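Long-range contacts in dehalogenase (Rhodospirillaceae, PDB 6A41), which probably removes halide from haloalcohols to form epoxides, as halohydrin dehalogenases do, on a Rossmann-type fold shared with short-chain dehydrogenases and reductases: residues M1-R6 against L26-T31; A79-D84 against V132-A137; K125-R130 against G168-T173. One frame throughout, in Å; residues are numbered along the deposited sequence.

Contact 1 of 3, residues M1-R6 against L26-T31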
loop_
_atom_site.group_PDB
_atom_site.type_symbol
_atom_site.label_atom_id
_atom_site.label_comp_id
_atom_site.label_asym_id
_atom_site.label_seq_id
_atom_site.Cartn_x
_atom_site.Cartn_y
_atom_site.Cartn_z
HETATM N N MSE A 1 -26.594 8.188 20.132
HETATM C CA MSE A 1 -25.485 7.721 20.988
HETATM C C MSE A 1 -24.783 6.551 20.306
HETATM O O MSE A 1 -25.135 5.438 20.607
HETATM C CB MSE A 1 -26.177 7.402 22.334
HETATM C CG MSE A 1 -26.882 8.616 22.969
HETATM SE SE MSE A 1 -25.403 9.910 23.408
HETATM C CE MSE A 1 -25.817 10.204 25.360
ATOM N N LEU A 2 -23.777 6.776 19.458
ATOM C CA LEU A 2 -23.113 5.675 18.682
ATOM C C LEU A 2 -22.403 4.622 19.556
ATOM O O LEU A 2 -22.237 3.521 19.108
ATOM C CB LEU A 2 -22.041 6.126 17.686
ATOM C CG LEU A 2 -22.428 6.741 16.322
ATOM C CD1 LEU A 2 -21.355 6.288 15.308
ATOM C CD2 LEU A 2 -23.866 6.427 15.886
ATOM N N LEU A 3 -22.016 4.954 20.761
ATOM C CA LEU A 3 -21.277 3.981 21.603
ATOM C C LEU A 3 -22.130 3.772 22.922
ATOM O O LEU A 3 -21.608 3.428 23.958
ATOM C CB LEU A 3 -19.857 4.576 21.909
ATOM C CG LEU A 3 -18.891 4.733 20.762
ATOM C CD1 LEU A 3 -17.641 5.440 21.304
ATOM C CD2 LEU A 3 -18.608 3.336 20.243
ATOM N N LYS A 4 -23.443 3.961 22.793
ATOM C CA LYS A 4 -24.370 3.742 23.920
ATOM C C LYS A 4 -24.046 2.304 24.477
ATOM O O LYS A 4 -23.939 1.373 23.715
ATOM C CB LYS A 4 -25.821 3.795 23.355
ATOM C CG LYS A 4 -26.907 3.531 24.360
ATOM C CD LYS A 4 -27.086 4.740 25.234
ATOM C CE LYS A 4 -28.150 4.491 26.322
ATOM N NZ LYS A 4 -27.581 5.002 27.617
ATOM N N ASP A 5 -23.823 2.215 25.762
ATOM C CA ASP A 5 -23.684 0.954 26.503
ATOM C C ASP A 5 -22.403 0.219 26.036
ATOM O O ASP A 5 -22.436 -0.999 25.931
ATOM C CB ASP A 5 -24.924 0.056 26.275
ATOM C CG ASP A 5 -26.236 0.679 26.906
ATOM O OD1 ASP A 5 -26.197 1.333 27.938
ATOM O OD2 ASP A 5 -27.292 0.558 26.286
ATOM N N ARG A 6 -21.371 0.933 25.529
ATOM C CA ARG A 6 -20.115 0.231 25.210
ATOM C C ARG A 6 -19.101 0.608 26.267
ATOM O O ARG A 6 -18.963 1.800 26.544
ATOM C CB ARG A 6 -19.585 0.595 23.801
ATOM C CG ARG A 6 -20.476 0.157 22.639
ATOM C CD ARG A 6 -20.524 -1.377 22.548
ATOM N NE ARG A 6 -21.566 -1.805 21.604
ATOM C CZ ARG A 6 -22.779 -2.242 21.936
ATOM N NH1 ARG A 6 -23.182 -2.311 23.198
ATOM N NH2 ARG A 6 -23.630 -2.581 20.978
ATOM N N LEU A 26 -17.418 9.718 25.525
ATOM C CA LEU A 26 -18.432 10.088 26.536
ATOM C C LEU A 26 -19.603 10.799 25.869
ATOM O O LEU A 26 -20.737 10.560 26.174
ATOM C CB LEU A 26 -17.778 10.925 27.644
ATOM C CG LEU A 26 -16.878 10.296 28.650
ATOM C CD1 LEU A 26 -16.352 11.392 29.552
ATOM C CD2 LEU A 26 -17.607 9.278 29.484
ATOM N N ALA A 27 -19.310 11.647 24.886
ATOM C CA ALA A 27 -20.339 12.409 24.144
ATOM C C ALA A 27 -21.146 11.453 23.324
ATOM O O ALA A 27 -22.292 11.693 23.041
ATOM C CB ALA A 27 -19.657 13.440 23.207
ATOM N N GLN A 28 -20.569 10.332 22.920
ATOM C CA GLN A 28 -21.303 9.320 22.128
ATOM C C GLN A 28 -21.906 8.230 23.025
ATOM O O GLN A 28 -22.358 7.163 22.541
ATOM C CB GLN A 28 -20.390 8.720 21.093
ATOM C CG GLN A 28 -19.945 9.698 19.978
ATOM C CD GLN A 28 -19.171 8.993 18.822
ATOM O OE1 GLN A 28 -18.985 7.762 18.843
ATOM N NE2 GLN A 28 -18.650 9.785 17.811
ATOM N N GLY A 29 -21.914 8.455 24.348
ATOM C CA GLY A 29 -22.593 7.557 25.237
ATOM C C GLY A 29 -21.810 6.424 25.873
ATOM O O GLY A 29 -22.428 5.591 26.618
ATOM N N ALA A 30 -20.494 6.300 25.579
ATOM C CA ALA A 30 -19.728 5.229 26.163
ATOM C C ALA A 30 -19.527 5.289 27.683
ATOM O O ALA A 30 -19.543 6.377 28.264
ATOM C CB ALA A 30 -18.351 5.087 25.475
ATOM N N THR A 31 -19.246 4.118 28.256
ATOM C CA THR A 31 -18.643 4.011 29.607
ATOM C C THR A 31 -17.107 3.902 29.382
ATOM O O THR A 31 -16.625 2.923 28.836
ATOM C CB THR A 31 -19.151 2.745 30.296
ATOM O OG1 THR A 31 -20.565 2.818 30.336
ATOM C CG2 THR A 31 -18.563 2.511 31.713
HETATM O O HOH W 1 -22.393 3.426 28.154
#
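L3 lies slantwise over the far end of Q28, its CG and CD1 against OE1. Q28 places CG beside its backbone N (chi1 -67°) and runs extended beyond it, which carries OE1 to the isobutyl group, 3.6 Å from L3 CG. L2 adds its CB 3.7 Å from the same Q28 OE1. That oxygen is buried against carbon and has no polar partner in the model. L3 CB meanwhile faces A30 CB at 3.9 Å, while C222 of helix 214-225 touches both L3 and Q28. On the outer side the selenomethionine M1 bends back at chi2 and chi3 and lays SE against A27 O, 3.6 Å away.

These side chains pack against the end of helix 18-27, which closes in a Schellman motif with G29 as its C-prime residue at positive phi. The backbone there already calls for glycine, and a CB would also press on M1 CB and K4 CA. The turn presents Q28 O outward, where L3 N, inside the type I turn M1-K4, donates to it at 2.9 Å. Further along, T31 N reaches R6 O at 2.9 Å, where the chain leads into the neighbouring strands 7-10 and 31-34 of the parallel sheet. A water bridges the segments, donating to G29 O at 2.7 Å, bonding to T31 OG1 and accepting a weak bond from D5 N. The R6 guanidinium turns away from the 26-31 segment to a salt bridge with D227. L2 also packs on Q28 of the second subunit, and Q28 on L2 of that subunit.

Contact 2 of 3, residues A79-D84 against V132-A137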
loop_
_atom_site.group_PDB
_atom_site.type_symbol
_atom_site.label_atom_id
_atom_site.label_comp_id
_atom_site.label_asym_id
_atom_site.label_seq_id
_atom_site.Cartn_x
_atom_site.Cartn_y
_atom_site.Cartn_z
ATOM N N ALA A 79 -14.250 -2.485 23.924
ATOM C CA ALA A 79 -13.168 -2.023 23.102
ATOM C C ALA A 79 -11.929 -1.663 23.895
ATOM O O ALA A 79 -12.041 -1.032 25.013
ATOM C CB ALA A 79 -13.603 -0.743 22.366
ATOM N N LEU A 80 -10.790 -2.104 23.401
ATOM C CA LEU A 80 -9.496 -1.693 23.912
ATOM C C LEU A 80 -8.905 -0.648 22.989
ATOM O O LEU A 80 -8.642 -0.955 21.787
ATOM C CB LEU A 80 -8.551 -2.843 24.085
ATOM C CG LEU A 80 -7.046 -2.612 24.340
ATOM C CD1 LEU A 80 -6.936 -1.904 25.705
ATOM C CD2 LEU A 80 -6.264 -3.899 24.338
ATOM N N VAL A 81 -8.583 0.514 23.511
ATOM C CA VAL A 81 -7.866 1.487 22.727
ATOM C C VAL A 81 -6.438 1.516 23.222
ATOM O O VAL A 81 -6.172 1.997 24.388
ATOM C CB VAL A 81 -8.526 2.880 22.863
ATOM C CG1 VAL A 81 -7.714 3.919 22.156
ATOM C CG2 VAL A 81 -9.950 2.870 22.365
ATOM N N ASN A 82 -5.529 0.935 22.462
ATOM C CA ASN A 82 -4.134 0.857 22.872
ATOM C C ASN A 82 -3.500 2.201 22.416
ATOM O O ASN A 82 -3.148 2.320 21.282
ATOM C CB ASN A 82 -3.422 -0.266 22.194
ATOM C CG ASN A 82 -3.589 -1.639 22.856
ATOM O OD1 ASN A 82 -3.843 -2.618 22.155
ATOM N ND2 ASN A 82 -3.253 -1.731 24.068
ATOM N N ASN A 83 -3.397 3.161 23.316
ATOM C CA ASN A 83 -2.925 4.493 23.112
ATOM C C ASN A 83 -1.472 4.561 23.616
ATOM O O ASN A 83 -1.198 4.677 24.767
ATOM C CB ASN A 83 -3.866 5.437 23.818
ATOM C CG ASN A 83 -3.396 6.865 23.790
ATOM O OD1 ASN A 83 -3.212 7.465 22.703
ATOM N ND2 ASN A 83 -3.230 7.446 24.946
ATOM N N ASP A 84 -0.549 4.331 22.696
ATOM C CA ASP A 84 0.856 4.103 22.981
ATOM C C ASP A 84 1.690 5.192 22.304
ATOM O O ASP A 84 1.457 5.533 21.135
ATOM C CB ASP A 84 1.269 2.687 22.499
ATOM C CG ASP A 84 0.297 1.638 23.020
ATOM O OD1 ASP A 84 0.289 1.409 24.233
ATOM O OD2 ASP A 84 -0.513 1.129 22.201
ATOM N N VAL A 132 -8.260 -1.239 19.021
ATOM C CA VAL A 132 -7.751 -0.134 18.178
ATOM C C VAL A 132 -6.380 0.264 18.683
ATOM O O VAL A 132 -6.220 0.569 19.883
ATOM C CB VAL A 132 -8.679 1.081 18.119
ATOM C CG1 VAL A 132 -8.050 2.256 17.325
ATOM C CG2 VAL A 132 -10.137 0.723 17.757
ATOM N N PHE A 133 -5.365 0.139 17.834
ATOM C CA PHE A 133 -4.066 0.655 18.130
ATOM C C PHE A 133 -4.022 2.107 17.758
ATOM O O PHE A 133 -4.235 2.489 16.549
ATOM C CB PHE A 133 -2.974 -0.173 17.433
ATOM C CG PHE A 133 -2.843 -1.592 17.938
ATOM C CD1 PHE A 133 -3.692 -2.581 17.496
ATOM C CD2 PHE A 133 -1.828 -1.953 18.762
ATOM C CE1 PHE A 133 -3.576 -3.900 17.923
ATOM C CE2 PHE A 133 -1.729 -3.287 19.228
ATOM C CZ PHE A 133 -2.648 -4.215 18.835
ATOM N N VAL A 134 -3.674 2.971 18.657
ATOM C CA VAL A 134 -3.457 4.377 18.224
ATOM C C VAL A 134 -1.996 4.492 17.842
ATOM O O VAL A 134 -1.123 4.306 18.696
ATOM C CB VAL A 134 -3.710 5.391 19.273
ATOM C CG1 VAL A 134 -3.742 6.781 18.670
ATOM C CG2 VAL A 134 -5.067 5.085 19.896
ATOM N N SER A 135 -1.756 4.733 16.551
ATOM C CA SER A 135 -0.395 4.588 15.991
ATOM C C SER A 135 -0.040 5.825 15.119
ATOM O O SER A 135 -0.622 6.895 15.336
ATOM C CB SER A 135 -0.267 3.286 15.147
ATOM O OG SER A 135 1.092 2.982 14.857
ATOM N N SER A 136 0.887 5.670 14.192
ATOM C CA SER A 136 1.408 6.746 13.421
ATOM C C SER A 136 1.300 6.523 11.952
ATOM O O SER A 136 1.407 5.347 11.537
ATOM C CB SER A 136 2.844 7.024 13.816
ATOM O OG SER A 136 3.434 7.983 12.981
ATOM N N ALA A 137 1.007 7.567 11.175
ATOM C CA ALA A 137 1.114 7.498 9.721
ATOM C C ALA A 137 2.601 7.506 9.215
ATOM O O ALA A 137 2.832 7.370 8.014
ATOM C CB ALA A 137 0.301 8.603 8.974
HETATM O O HOH W 2 -0.619 1.586 19.611
#
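N82 and F133 run alongside each other out of the same face of the sheet, from adjacent parallel strands. Followed outward, the asparagine first sets CB 3.7 Å from V132 O and beside the near rim of the ring, 4.1 Å from F133 CD2. CG then turns to lie beside the backbone N (chi1 -84°), which swings the amide over the phenyl group. Its tip, OD1, rests above one face near the rim, 3.7 Å from F133 CE2, with amide and ring planes 38° apart. Helix 98-126 meets the same side of the sheet through L115 and T116. Replacing F133 with an alanine would probably take away the surface under the N82 amide, opening a gap beside T116 and setting OD1 free to turn.

Beneath, a regular parallel ladder joins the strands. V132 N donates to L80 O at 2.8 Å, N82 N to V132 O at 2.7 Å and V134 N to N82 O at 2.8 Å, so N82 pairs through both backbone polar groups. On the other face V81 CG1 meets V134 CG2 at 3.7 Å, and I221 of helix 214-225 touches both valines. This is the central parallel sheet of a Rossmann fold. Past the ladder N83 sends its amide to K15 O and A17 N, in the loop after strand 7-10, while D84 O is held by R153. The chemistry thus divides: backbone bonds, the valine contact and an amide on a ring hold the strand bodies, while polar groups at their ends commit to that loop and to helix 147-158.

Contact 3 of 3, residues K125-R130 against G168-T173; sequences KRKSGR and GRDSIT
K127 reaches across to D170 at the outer end of this contact, where NZ lies 3.1 Å from D170 OD1. The ammonium meets that oxygen from above the carboxylate plane, 62° out of it, so the salt bridge is not of the in-plane kind. It has company on both sides: D170 OD2 is paired with R124, and K127 NZ also makes a weak bond to R124 O. K127 is exposed, and the charges at this edge probably lie in a watery setting. Closer in, S171 CB comes to 3.6 Å from K127 O.

The packed end is quite different. G129 O is gripped from opposite faces of its plane, by T173 N at 3.1 Å and by R130 NH1 at 3.0 Å, with G129 O close to the guanidinium plane. I172 lays CG1 over the glycine backbone, 3.8 Å from G129 N; a side chain at G129 would run into that methylene, and the backbone angles by themselves favour glycine. The arginine chain, bent at chi2, brings CD to 3.1 Å from T173 OG1, a close approach, while T173 CG2 sits over a face of the guanidinium. The threonine keeps OG1 between backbone N and carbonyl carbon (chi1 70°), which turns it to the arginine. R130 NH2 goes on to S226 O. Between the two regimes a water accepts from G129 N at 3.0 Å and donates to S171 O, filling in where direct strand pairing has yet to begin.

R130 and T173 then enter adjacent strands of the parallel sheet, joined through helices 147-158 and 160-167, the beta-alpha-beta crossover on which Rossmann folds are built.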
loop_
_atom_site.group_PDB
_atom_site.type_symbol
_atom_site.label_atom_id
_atom_site.label_comp_id
_atom_site.label_asym_id
_atom_site.label_seq_id
_atom_site.Cartn_x
_atom_site.Cartn_y
_atom_site.Cartn_z
ATOM N N LYS A 125 -14.670 -15.064 24.606
ATOM C CA LYS A 125 -15.694 -15.772 25.313
ATOM C C LYS A 125 -16.996 -15.104 24.957
ATOM O O LYS A 125 -17.957 -15.801 24.904
ATOM C CB LYS A 125 -15.461 -15.622 26.822
ATOM C CG LYS A 125 -14.389 -16.480 27.505
ATOM C CD LYS A 125 -14.758 -17.937 27.406
ATOM C CE LYS A 125 -14.030 -18.710 28.477
ATOM N NZ LYS A 125 -14.370 -20.151 28.391
ATOM N N ARG A 126 -17.027 -13.750 24.864
ATOM C CA ARG A 126 -18.255 -12.960 24.356
ATOM C C ARG A 126 -18.586 -13.015 22.835
ATOM O O ARG A 126 -19.735 -12.792 22.434
ATOM C CB ARG A 126 -18.154 -11.459 24.772
ATOM C CG ARG A 126 -17.993 -11.341 26.280
ATOM C CD ARG A 126 -17.320 -10.081 26.816
ATOM N NE ARG A 126 -17.631 -8.897 26.011
ATOM C CZ ARG A 126 -18.856 -8.333 25.978
ATOM N NH1 ARG A 126 -19.880 -8.795 26.730
ATOM N NH2 ARG A 126 -19.041 -7.278 25.244
ATOM N N LYS A 127 -17.630 -13.387 21.982
ATOM C CA LYS A 127 -17.740 -13.268 20.550
ATOM C C LYS A 127 -18.035 -11.826 20.107
ATOM O O LYS A 127 -18.822 -11.612 19.194
ATOM C CB LYS A 127 -18.734 -14.193 19.912
ATOM C CG LYS A 127 -18.599 -15.648 20.387
ATOM C CD LYS A 127 -17.470 -16.334 19.711
ATOM C CE LYS A 127 -17.476 -17.784 20.134
ATOM N NZ LYS A 127 -16.114 -18.103 20.442
ATOM N N SER A 128 -17.397 -10.878 20.744
ATOM C CA SER A 128 -17.520 -9.487 20.252
ATOM C C SER A 128 -16.392 -8.694 20.869
ATOM O O SER A 128 -15.932 -9.004 21.939
ATOM C CB SER A 128 -18.937 -8.826 20.518
ATOM O OG SER A 128 -19.048 -8.497 21.827
ATOM N N GLY A 129 -15.885 -7.696 20.125
ATOM C CA GLY A 129 -14.921 -6.830 20.634
ATOM C C GLY A 129 -14.306 -5.967 19.548
ATOM O O GLY A 129 -14.480 -6.203 18.350
ATOM N N ARG A 130 -13.505 -5.037 20.022
ATOM C CA ARG A 130 -12.825 -4.113 19.173
ATOM C C ARG A 130 -11.451 -3.862 19.778
ATOM O O ARG A 130 -11.331 -3.619 20.995
ATOM C CB ARG A 130 -13.546 -2.768 19.113
ATOM C CG ARG A 130 -14.923 -2.812 18.599
ATOM C CD ARG A 130 -14.840 -2.783 17.101
ATOM N NE ARG A 130 -16.178 -2.716 16.531
ATOM C CZ ARG A 130 -17.021 -3.704 16.398
ATOM N NH1 ARG A 130 -16.716 -4.961 16.702
ATOM N NH2 ARG A 130 -18.168 -3.472 15.853
ATOM N N GLY A 168 -10.665 -12.741 14.153
ATOM C CA GLY A 168 -11.845 -12.409 13.309
ATOM C C GLY A 168 -12.957 -13.429 13.353
ATOM O O GLY A 168 -14.164 -13.060 13.247
ATOM N N ARG A 169 -12.606 -14.683 13.564
ATOM C CA ARG A 169 -13.662 -15.665 13.646
ATOM C C ARG A 169 -14.516 -15.530 14.925
ATOM O O ARG A 169 -15.678 -16.053 14.998
ATOM C CB ARG A 169 -13.112 -17.069 13.468
ATOM C CG ARG A 169 -12.600 -17.377 12.025
ATOM C CD ARG A 169 -13.572 -16.930 10.892
ATOM N NE ARG A 169 -13.137 -17.630 9.675
ATOM C CZ ARG A 169 -13.076 -17.109 8.477
ATOM N NH1 ARG A 169 -13.386 -15.877 8.341
ATOM N NH2 ARG A 169 -12.641 -17.745 7.440
ATOM N N ASP A 170 -13.963 -14.887 15.923
ATOM C CA ASP A 170 -14.720 -14.549 17.125
ATOM C C ASP A 170 -15.399 -13.172 17.070
ATOM O O ASP A 170 -15.811 -12.640 18.087
ATOM C CB ASP A 170 -13.788 -14.654 18.281
ATOM C CG ASP A 170 -13.555 -16.144 18.726
ATOM O OD1 ASP A 170 -14.292 -17.040 18.232
ATOM O OD2 ASP A 170 -12.652 -16.353 19.554
ATOM N N SER A 171 -15.480 -12.632 15.845
ATOM C CA SER A 171 -16.051 -11.386 15.520
ATOM C C SER A 171 -15.349 -10.166 16.156
ATOM O O SER A 171 -15.887 -9.073 16.108
ATOM C CB SER A 171 -17.558 -11.323 15.809
ATOM O OG SER A 171 -18.225 -12.428 15.249
ATOM N N ILE A 172 -14.150 -10.266 16.599
ATOM C CA ILE A 172 -13.511 -9.131 17.164
ATOM C C ILE A 172 -12.734 -8.468 16.045
ATOM O O ILE A 172 -11.993 -9.143 15.292
ATOM C CB ILE A 172 -12.533 -9.677 18.209
ATOM C CG1 ILE A 172 -13.328 -10.330 19.352
ATOM C CG2 ILE A 172 -11.558 -8.635 18.710
ATOM C CD1 ILE A 172 -12.442 -11.260 20.094
ATOM N N THR A 173 -12.855 -7.151 15.913
ATOM C CA THR A 173 -12.044 -6.465 14.878
ATOM C C THR A 173 -10.767 -5.878 15.489
ATOM O O THR A 173 -10.716 -5.584 16.666
ATOM C CB THR A 173 -12.796 -5.334 14.153
ATOM O OG1 THR A 173 -13.005 -4.221 15.031
ATOM C CG2 THR A 173 -14.110 -5.818 13.572
HETATM O O HOH W 3 -17.555 -7.545 17.640
#

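The three contacts sample one parallel sheet at its entrance and its middle. Contacts 1 and 3 lie where strands begin, their centres about 19 Å apart, and both touch the second subunit; D78, touched by R6 and salt-bridged to R126, and S226, touched by L3 and bonded by R130, lie between them. Contact 2 is about 18 Å from contact 1 and 17 Å from contact 3, centre to centre. It joins contact 3 directly: L80 N and R130 O are 2.9 Å apart, probably hydrogen-bonded. At the far end of the 132-137 segment, S136 touches Y149 and R153 of helix 147-158, a serine-tyrosine-arginine grouping consistent with the catalytic triad of halohydrin dehalogenases.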